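Ddb_g0293866 (Dictyostelium discoideum, PDB 5LW6) binds ADP-ribose through the macrodomain that makes up this chain, and as a whole protein probably senses DNA damage and binds poly-ADP-ribose. Local coordinates at residues M99-I104 and I128-S133; I76-I81 and Q111-H116; P40-K45 and S247-L252. All coordinates share one frame; numbering follows the deposited sequence.

Contact 1. Residues M99-I104 and I128-S133; sequences MVEKSI and IKIENS
Val100 and Ile130 lock two neighbouring parallel strands together, the backbone N of Ile130 giving a bond of 2.9 Å to Val100 O. Val100 N returns one of equal length to Ile128 O, nearly straight at 168°. This is parallel pairing in its regular form, and a CA-H of Met99, a selenomethionine substituted for the structure determination, also points at Ile128 O. The packed face carries Met99 and Ile130, whose CB and CD1 meet at 4.2 Å; the branched apolar chain of Ile130 suits this buried spot. Ile130 holds CG1 between its backbone N and carbonyl carbon (chi1 61°), which lays that branch alongside the Val100 carbonyl.

Past the strand ends the contact turns loose and watery. Lys102 N still reaches Ile130 O at 2.8 Å, but bent to 132°. The long side chain of Lys102 runs beside that of Glu131, and Lys102 NZ meets Glu131 OE2 on the syn side at 2.8 Å, an exposed salt bridge for which two long charged chains are well suited. One water links Ser103 N to Glu131 O, and another joins Ser133 N, more weakly, to Glu101 OE1.

Within the sheet, strand 125-130 is the outermost strand, beside 95-101, and helix 107-116 connects them as a beta-alpha-beta crossover; on the other side of strand 95-101, the backbone of Met99 is hydrogen-bonded to Phe58 of strand 55-59.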
loop_
_atom_site.group_PDB
_atom_site.type_symbol
_atom_site.label_atom_id
_atom_site.label_comp_id
_atom_site.label_asym_id
_atom_site.label_seq_id
_atom_site.Cartn_x
_atom_site.Cartn_y
_atom_site.Cartn_z
HETATM N N MSE A 99 -5.093 4.204 4.626
HETATM C CA MSE A 99 -4.696 4.933 5.805
HETATM C C MSE A 99 -4.213 6.300 5.376
HETATM O O MSE A 99 -3.279 6.420 4.626
HETATM C CB MSE A 99 -3.528 4.179 6.495
HETATM C CG MSE A 99 -4.011 2.764 6.875
HETATM SE SE MSE A 99 -2.623 1.667 7.706
HETATM C CE MSE A 99 -1.552 1.241 6.043
ATOM N N VAL A 100 -4.812 7.345 5.888
ATOM C CA VAL A 100 -4.509 8.718 5.542
ATOM C C VAL A 100 -4.032 9.495 6.788
ATOM O O VAL A 100 -4.692 9.489 7.839
ATOM C CB VAL A 100 -5.750 9.421 4.883
ATOM C CG1 VAL A 100 -5.482 10.882 4.633
ATOM C CG2 VAL A 100 -6.243 8.678 3.644
ATOM N N GLU A 101 -2.891 10.176 6.686
ATOM C CA GLU A 101 -2.393 10.912 7.833
ATOM C C GLU A 101 -3.307 12.110 8.120
ATOM O O GLU A 101 -3.939 12.692 7.219
ATOM C CB GLU A 101 -0.933 11.280 7.636
ATOM C CG GLU A 101 -0.017 10.044 7.646
ATOM C CD GLU A 101 1.451 10.365 7.361
ATOM O OE1 GLU A 101 1.831 11.559 7.479
ATOM O OE2 GLU A 101 2.200 9.433 6.939
ATOM N N LYS A 102 -3.453 12.404 9.399
ATOM C CA LYS A 102 -4.408 13.458 9.862
ATOM C C LYS A 102 -4.219 14.736 9.098
ATOM O O LYS A 102 -5.183 15.478 8.816
ATOM C CB LYS A 102 -4.116 13.757 11.329
ATOM C CG LYS A 102 -5.112 14.704 11.983
ATOM C CD LYS A 102 -4.798 14.940 13.481
ATOM C CE LYS A 102 -3.438 15.610 13.693
ATOM N NZ LYS A 102 -3.019 15.693 15.130
ATOM N N SER A 103 -2.985 15.069 8.871
ATOM C CA SER A 103 -2.698 16.339 8.196
ATOM C C SER A 103 -3.290 16.434 6.806
ATOM O O SER A 103 -3.579 17.520 6.318
ATOM C CB SER A 103 -1.222 16.628 8.207
ATOM O OG SER A 103 -0.425 15.886 7.327
ATOM N N ILE A 104 -3.433 15.294 6.125
ATOM C CA ILE A 104 -3.925 15.242 4.740
ATOM C C ILE A 104 -5.451 15.003 4.719
ATOM O O ILE A 104 -6.113 15.397 3.772
ATOM C CB ILE A 104 -3.241 14.099 3.986
ATOM C CG1 ILE A 104 -1.705 14.148 4.092
ATOM C CG2 ILE A 104 -3.764 13.914 2.538
ATOM C CD1 ILE A 104 -1.016 15.096 3.193
ATOM N N ILE A 128 -9.177 5.447 6.697
ATOM C CA ILE A 128 -8.915 5.434 8.132
ATOM C C ILE A 128 -7.889 6.520 8.390
ATOM O O ILE A 128 -6.827 6.521 7.743
ATOM C CB ILE A 128 -8.221 4.123 8.551
ATOM C CG1 ILE A 128 -9.076 2.936 8.126
ATOM C CG2 ILE A 128 -7.855 4.078 10.041
ATOM C CD1 ILE A 128 -10.490 2.992 8.622
ATOM N N LYS A 129 -8.208 7.436 9.296
ATOM C CA LYS A 129 -7.312 8.533 9.662
ATOM C C LYS A 129 -6.312 8.033 10.676
ATOM O O LYS A 129 -6.731 7.378 11.636
ATOM C CB LYS A 129 -8.158 9.669 10.268
ATOM C CG LYS A 129 -7.348 10.917 10.629
ATOM C CD LYS A 129 -8.213 12.089 11.090
ATOM C CE LYS A 129 -8.877 11.848 12.426
ATOM N NZ LYS A 129 -9.745 13.023 12.732
ATOM N N ILE A 130 -5.019 8.236 10.448
ATOM C CA ILE A 130 -3.996 7.897 11.411
ATOM C C ILE A 130 -3.222 9.165 11.755
ATOM O O ILE A 130 -3.146 10.093 10.937
ATOM C CB ILE A 130 -3.085 6.741 10.884
ATOM C CG1 ILE A 130 -2.342 7.136 9.586
ATOM C CG2 ILE A 130 -3.951 5.485 10.680
ATOM C CD1 ILE A 130 -1.115 6.313 9.266
ATOM N N GLU A 131 -2.637 9.233 12.949
ATOM C CA GLU A 131 -1.988 10.454 13.352
ATOM C C GLU A 131 -0.759 10.772 12.512
ATOM O O GLU A 131 -0.591 11.909 12.085
ATOM C CB GLU A 131 -1.639 10.366 14.840
ATOM C CG GLU A 131 -0.792 11.512 15.341
ATOM C CD GLU A 131 -1.590 12.791 15.524
ATOM O OE1 GLU A 131 -2.846 12.702 15.645
ATOM O OE2 GLU A 131 -0.940 13.869 15.575
ATOM N N ASN A 132 0.087 9.774 12.292
ATOM C CA ASN A 132 1.344 9.916 11.491
ATOM C C ASN A 132 1.802 8.577 11.037
ATOM O O ASN A 132 1.197 7.575 11.416
ATOM C CB ASN A 132 2.471 10.582 12.253
ATOM C CG ASN A 132 2.858 9.852 13.508
ATOM O OD1 ASN A 132 3.409 8.762 13.468
ATOM N ND2 ASN A 132 2.489 10.431 14.651
ATOM N N SER A 133 2.829 8.519 10.193
ATOM C CA SER A 133 3.192 7.239 9.578
ATOM C C SER A 133 3.671 6.168 10.569
ATOM O O SER A 133 3.736 4.986 10.222
ATOM C CB SER A 133 4.300 7.460 8.500
ATOM O OG SER A 133 5.528 7.772 9.128
HETATM O O HOH W 1 4.008 10.941 9.265
HETATM O O HOH W 2 -0.631 13.989 10.341
#

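Contact 2. Residues I76-I81 and Q111-H116; sequences ISANAI and QSFKKH
Ala78 and Phe113 bring two helices together at a crossing of -40°, the axes of the two short segments 9.3 Å apart at the closest point. Apolar packing does most of the work. The Ala78 methyl lies 3.7 Å from Phe113 CD2, meeting the ring obliquely, and the same CB also touches His116 CB at 3.5 Å. A residue this small suits the spot, because its one carbon fits between two rings that project from successive turns of the partner helix. Ile81 adds the end of its chain, CD1, near the plane of the Phe113 ring at its CE2 edge.

Polar groups border this apolar centre without bonding across it. Ser77 OG lies in the plane of the phenyl ring at its edge, 3.7 Å from Phe113 CZ; the small hydroxyl is accommodated there and makes a weak hydrogen bond to Tyr245. On the exposed side, Asn79 ND2 sits 3.6 Å from His116 CD2, with amide and imidazole planes 82° apart. Asparagine suits this rim, where it can pack against a ring and still face water.

The third kind of interaction is internal to helix 107-116. His116 ND1 donates to Ser112 O at 2.9 Å from above the carbonyl plane, while His116 N reaches the same oxygen from the opposite face. The ND1 bond restrains the imidazole next to Ala78, while Ser112 O serves two donors.

Thus helices 70-87 and 107-116 lie side by side against the sheet: Phe113 also packs on Phe125 and Ile127 of strand 125-130, and Ile81 on Phe125.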
loop_
_atom_site.group_PDB
_atom_site.type_symbol
_atom_site.label_atom_id
_atom_site.label_comp_id
_atom_site.label_asym_id
_atom_site.label_seq_id
_atom_site.Cartn_x
_atom_site.Cartn_y
_atom_site.Cartn_z
ATOM N N ILE A 76 -5.782 9.779 -8.978
ATOM C CA ILE A 76 -5.179 8.507 -9.375
ATOM C C ILE A 76 -5.612 7.399 -8.410
ATOM O O ILE A 76 -6.063 6.368 -8.852
ATOM C CB ILE A 76 -3.664 8.616 -9.433
ATOM C CG1 ILE A 76 -3.250 9.420 -10.637
ATOM C CG2 ILE A 76 -2.976 7.241 -9.484
ATOM C CD1 ILE A 76 -1.858 9.955 -10.514
ATOM N N SER A 77 -5.508 7.642 -7.107
ATOM C CA SER A 77 -5.868 6.719 -6.090
ATOM C C SER A 77 -7.343 6.313 -6.272
ATOM O O SER A 77 -7.705 5.128 -6.295
ATOM C CB SER A 77 -5.748 7.454 -4.689
ATOM O OG SER A 77 -6.085 6.563 -3.700
ATOM N N ALA A 78 -8.221 7.307 -6.326
ATOM C CA ALA A 78 -9.677 7.030 -6.376
ATOM C C ALA A 78 -10.021 6.240 -7.625
ATOM O O ALA A 78 -10.810 5.297 -7.596
ATOM C CB ALA A 78 -10.507 8.300 -6.377
ATOM N N ASN A 79 -9.453 6.669 -8.750
ATOM C CA ASN A 79 -9.729 6.003 -9.977
ATOM C C ASN A 79 -9.200 4.538 -9.977
ATOM O O ASN A 79 -9.873 3.630 -10.471
ATOM C CB ASN A 79 -9.222 6.836 -11.184
ATOM C CG ASN A 79 -10.233 7.960 -11.605
ATOM O OD1 ASN A 79 -9.838 8.929 -12.269
ATOM N ND2 ASN A 79 -11.515 7.848 -11.223
ATOM N N ALA A 80 -7.994 4.291 -9.458
ATOM C CA ALA A 80 -7.409 2.988 -9.449
ATOM C C ALA A 80 -8.247 2.067 -8.531
ATOM O O ALA A 80 -8.486 0.892 -8.834
ATOM C CB ALA A 80 -5.972 3.025 -8.969
ATOM N N ILE A 81 -8.698 2.627 -7.409
ATOM C CA ILE A 81 -9.439 1.873 -6.432
ATOM C C ILE A 81 -10.770 1.445 -7.050
ATOM O O ILE A 81 -11.220 0.293 -6.908
ATOM C CB ILE A 81 -9.647 2.670 -5.102
ATOM C CG1 ILE A 81 -8.305 2.681 -4.293
ATOM C CG2 ILE A 81 -10.746 2.054 -4.202
ATOM C CD1 ILE A 81 -8.206 3.776 -3.240
ATOM N N GLN A 111 -14.821 14.270 0.022
ATOM C CA GLN A 111 -15.726 14.680 -1.095
ATOM C C GLN A 111 -15.136 14.385 -2.479
ATOM O O GLN A 111 -15.838 14.024 -3.384
ATOM C CB GLN A 111 -16.055 16.197 -1.012
ATOM C CG GLN A 111 -17.030 16.539 0.082
ATOM C CD GLN A 111 -17.302 18.038 0.158
ATOM O OE1 GLN A 111 -16.546 18.872 -0.380
ATOM N NE2 GLN A 111 -18.415 18.395 0.813
ATOM N N SER A 112 -13.817 14.517 -2.625
ATOM C CA SER A 112 -13.153 14.291 -3.885
ATOM C C SER A 112 -13.240 12.826 -4.221
ATOM O O SER A 112 -13.519 12.466 -5.377
ATOM C CB SER A 112 -11.667 14.666 -3.827
ATOM O OG SER A 112 -11.162 14.689 -5.146
ATOM N N PHE A 113 -12.973 11.958 -3.231
ATOM C CA PHE A 113 -13.197 10.567 -3.439
ATOM C C PHE A 113 -14.628 10.282 -3.844
ATOM O O PHE A 113 -14.862 9.515 -4.805
ATOM C CB PHE A 113 -12.763 9.652 -2.247
ATOM C CG PHE A 113 -11.294 9.381 -2.235
ATOM C CD1 PHE A 113 -10.454 10.267 -1.685
ATOM C CD2 PHE A 113 -10.775 8.219 -2.701
ATOM C CE1 PHE A 113 -9.064 10.052 -1.643
ATOM C CE2 PHE A 113 -9.399 7.991 -2.737
ATOM C CZ PHE A 113 -8.524 8.905 -2.222
ATOM N N LYS A 114 -15.585 10.863 -3.128
ATOM C CA LYS A 114 -16.984 10.642 -3.448
ATOM C C LYS A 114 -17.318 11.007 -4.877
ATOM O O LYS A 114 -18.045 10.270 -5.558
ATOM C CB LYS A 114 -17.893 11.499 -2.578
ATOM C CG LYS A 114 -18.129 11.008 -1.192
ATOM C CD LYS A 114 -19.141 11.929 -0.456
ATOM C CE LYS A 114 -19.365 11.498 1.005
ATOM N NZ LYS A 114 -20.382 12.367 1.645
ATOM N N LYS A 115 -16.705 12.062 -5.368
ATOM C CA LYS A 115 -16.940 12.537 -6.705
ATOM C C LYS A 115 -16.417 11.534 -7.732
ATOM O O LYS A 115 -17.120 11.192 -8.681
ATOM C CB LYS A 115 -16.287 13.906 -6.865
ATOM C CG LYS A 115 -16.289 14.480 -8.251
ATOM C CD LYS A 115 -15.315 15.685 -8.395
ATOM C CE LYS A 115 -15.612 16.469 -9.700
ATOM N NZ LYS A 115 -14.652 17.540 -10.179
ATOM N N HIS A 116 -15.230 10.992 -7.499
ATOM C CA HIS A 116 -14.687 9.957 -8.384
ATOM C C HIS A 116 -15.422 8.652 -8.358
ATOM O O HIS A 116 -15.314 7.887 -9.262
ATOM C CB HIS A 116 -13.176 9.741 -8.067
ATOM C CG HIS A 116 -12.343 10.878 -8.525
ATOM N ND1 HIS A 116 -11.975 11.940 -7.718
ATOM C CD2 HIS A 116 -11.859 11.160 -9.757
ATOM C CE1 HIS A 116 -11.313 12.830 -8.441
ATOM N NE2 HIS A 116 -11.252 12.385 -9.672
#

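Contact 3. Residues P40-K45 and S247-L252; sequences PKYRKK and SLFNAL
Asn250 OD1 accepts the backbone N-H of Lys41 at 2.7 Å and 166°, the bond that pins the irregular N-terminal segment 40-45 onto helix 237-253 of the macrodomain, an alpha/beta fold with helices packed round a mixed sheet. The donor is tilted 35° from the carbonyl plane of the amide. Asparagine suits the place because its two ends serve different partners: OD1 takes Lys41 N, while ND2 is bonded to Gly39 O, so that the two bonds together fix the rotation of the amide. Lys41 crosses this amide at a slant, with CB and CG near ND2, and leads its amino group away.

Tyr42 supplies the apolar part. With its CG anti to the carbonyl carbon, the ring swings toward the helix, where its CE1 lies 3.5 Å from Phe249 CB; its plane stands 73° from that of the Asn250 amide. Pro40 puts its CB over the centre of one face of the Tyr42 ring, 3.5 Å above the plane; a compact, rigid proline fits there, and the Tyr84 ring meets that of Tyr42 edge-to-face. Tyrosine fits this site because its hydroxyl end reaches the Phe249 ring, with OH in the plane at the edge, 3.6 Å from CD2.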
loop_
_atom_site.group_PDB
_atom_site.type_symbol
_atom_site.label_atom_id
_atom_site.label_comp_id
_atom_site.label_asym_id
_atom_site.label_seq_id
_atom_site.Cartn_x
_atom_site.Cartn_y
_atom_site.Cartn_z
ATOM N N PRO A 40 -2.666 -3.516 -14.843
ATOM C CA PRO A 40 -3.437 -4.447 -13.999
ATOM C C PRO A 40 -3.485 -5.831 -14.555
ATOM O O PRO A 40 -3.628 -6.004 -15.775
ATOM C CB PRO A 40 -4.829 -3.869 -14.014
ATOM C CG PRO A 40 -4.906 -2.996 -15.226
ATOM C CD PRO A 40 -3.526 -2.628 -15.627
ATOM N N LYS A 41 -3.325 -6.793 -13.668
ATOM C CA LYS A 41 -3.399 -8.240 -13.979
ATOM C C LYS A 41 -4.356 -8.890 -12.967
ATOM O O LYS A 41 -3.990 -9.773 -12.201
ATOM C CB LYS A 41 -2.024 -8.834 -13.867
ATOM C CG LYS A 41 -0.986 -8.225 -14.780
ATOM C CD LYS A 41 -1.223 -8.662 -16.219
ATOM C CE LYS A 41 -0.173 -8.139 -17.217
ATOM N NZ LYS A 41 -0.867 -8.140 -18.569
ATOM N N TYR A 42 -5.558 -8.407 -12.985
ATOM C CA TYR A 42 -6.500 -8.721 -11.959
ATOM C C TYR A 42 -7.162 -10.051 -12.234
ATOM O O TYR A 42 -7.325 -10.449 -13.374
ATOM C CB TYR A 42 -7.524 -7.611 -11.800
ATOM C CG TYR A 42 -6.961 -6.265 -11.435
ATOM C CD1 TYR A 42 -5.712 -6.144 -10.805
ATOM C CD2 TYR A 42 -7.722 -5.107 -11.605
ATOM C CE1 TYR A 42 -5.211 -4.916 -10.433
ATOM C CE2 TYR A 42 -7.216 -3.848 -11.255
ATOM C CZ TYR A 42 -5.957 -3.762 -10.676
ATOM O OH TYR A 42 -5.478 -2.531 -10.325
ATOM N N ARG A 43 -7.590 -10.755 -11.191
ATOM C CA ARG A 43 -8.160 -12.128 -11.312
ATOM C C ARG A 43 -9.384 -12.265 -10.411
ATOM O O ARG A 43 -9.242 -12.103 -9.231
ATOM C CB ARG A 43 -7.116 -13.169 -10.861
ATOM C CG ARG A 43 -5.941 -13.270 -11.821
ATOM C CD ARG A 43 -5.116 -14.538 -11.603
ATOM N NE ARG A 43 -4.167 -14.696 -12.713
ATOM C CZ ARG A 43 -3.140 -15.553 -12.740
ATOM N NH1 ARG A 43 -2.877 -16.350 -11.699
ATOM N NH2 ARG A 43 -2.341 -15.600 -13.819
ATOM N N LYS A 44 -10.524 -12.522 -11.017
ATOM C CA LYS A 44 -11.803 -12.701 -10.292
ATOM C C LYS A 44 -11.770 -14.059 -9.613
ATOM O O LYS A 44 -11.315 -15.095 -10.207
ATOM C CB LYS A 44 -13.044 -12.658 -11.193
ATOM C CG LYS A 44 -13.226 -11.338 -11.934
ATOM C CD LYS A 44 -14.657 -11.209 -12.520
ATOM C CE LYS A 44 -14.789 -9.919 -13.348
ATOM N NZ LYS A 44 -14.210 -10.131 -14.692
ATOM N N LYS A 45 -12.219 -14.043 -8.377
ATOM C CA LYS A 45 -12.371 -15.253 -7.540
ATOM C C LYS A 45 -13.658 -15.181 -6.782
ATOM O O LYS A 45 -13.775 -14.402 -5.812
ATOM C CB LYS A 45 -11.243 -15.390 -6.525
ATOM C CG LYS A 45 -9.878 -15.427 -7.124
ATOM C CD LYS A 45 -8.815 -15.462 -6.018
ATOM C CE LYS A 45 -7.415 -15.382 -6.633
ATOM N NZ LYS A 45 -6.355 -15.664 -5.615
ATOM N N SER A 247 0.371 -2.412 -9.431
ATOM C CA SER A 247 1.235 -3.394 -8.814
ATOM C C SER A 247 0.723 -3.860 -7.469
ATOM O O SER A 247 0.767 -5.073 -7.129
ATOM C CB SER A 247 2.612 -2.774 -8.623
ATOM O OG SER A 247 3.150 -2.630 -9.895
ATOM N N LEU A 248 0.296 -2.921 -6.649
ATOM C CA LEU A 248 -0.237 -3.261 -5.344
ATOM C C LEU A 248 -1.438 -4.182 -5.465
ATOM O O LEU A 248 -1.567 -5.173 -4.761
ATOM C CB LEU A 248 -0.552 -1.959 -4.619
ATOM C CG LEU A 248 -1.217 -2.102 -3.263
ATOM C CD1 LEU A 248 -0.329 -2.891 -2.303
ATOM C CD2 LEU A 248 -1.524 -0.713 -2.721
ATOM N N PHE A 249 -2.385 -3.823 -6.328
ATOM C CA PHE A 249 -3.585 -4.603 -6.454
ATOM C C PHE A 249 -3.320 -5.887 -7.193
ATOM O O PHE A 249 -3.944 -6.904 -6.905
ATOM C CB PHE A 249 -4.698 -3.785 -7.139
ATOM C CG PHE A 249 -5.180 -2.623 -6.320
ATOM C CD1 PHE A 249 -5.275 -2.702 -4.908
ATOM C CD2 PHE A 249 -5.493 -1.468 -6.900
ATOM C CE1 PHE A 249 -5.684 -1.600 -4.141
ATOM C CE2 PHE A 249 -5.926 -0.363 -6.143
ATOM C CZ PHE A 249 -6.026 -0.438 -4.788
ATOM N N ASN A 250 -2.307 -5.918 -8.041
ATOM C CA ASN A 250 -1.892 -7.185 -8.610
ATOM C C ASN A 250 -1.373 -8.136 -7.510
ATOM O O ASN A 250 -1.691 -9.321 -7.527
ATOM C CB ASN A 250 -0.778 -7.000 -9.636
ATOM C CG ASN A 250 -1.271 -6.392 -10.902
ATOM O OD1 ASN A 250 -2.462 -6.293 -11.137
ATOM N ND2 ASN A 250 -0.338 -5.999 -11.770
ATOM N N ALA A 251 -0.623 -7.627 -6.559
ATOM C CA ALA A 251 -0.162 -8.419 -5.444
ATOM C C ALA A 251 -1.341 -8.931 -4.637
ATOM O O ALA A 251 -1.362 -10.070 -4.169
ATOM C CB ALA A 251 0.765 -7.646 -4.582
ATOM N N LEU A 252 -2.330 -8.090 -4.426
ATOM C CA LEU A 252 -3.488 -8.505 -3.676
ATOM C C LEU A 252 -4.166 -9.670 -4.348
ATOM O O LEU A 252 -4.595 -10.623 -3.672
ATOM C CB LEU A 252 -4.420 -7.298 -3.496
ATOM C CG LEU A 252 -5.623 -7.519 -2.636
ATOM C CD1 LEU A 252 -5.270 -8.021 -1.252
ATOM C CD2 LEU A 252 -6.463 -6.206 -2.607
#

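The three contacts join different layers of one macrodomain. Contact 1 pairs strands 95-101 and 125-130 at one margin of the mixed sheet; contact 2 packs helix 107-116, which connects those strands, against helix 70-87, which precedes them. Their segments therefore alternate along the chain, with centres 17 Å apart. Contact 3 brings the two ends of the chain together, the segment before strand 55-59 meeting the C-terminal helix 237-253, and so encloses both others in sequence. It lies about 25 Å from contact 1, centre to centre, across the domain, but touches contact 2 where Ile81 CG1 meets Phe249 CZ at 3.9 Å. Sheet edge, helical layer and chain termini are thus tied into one compact unit.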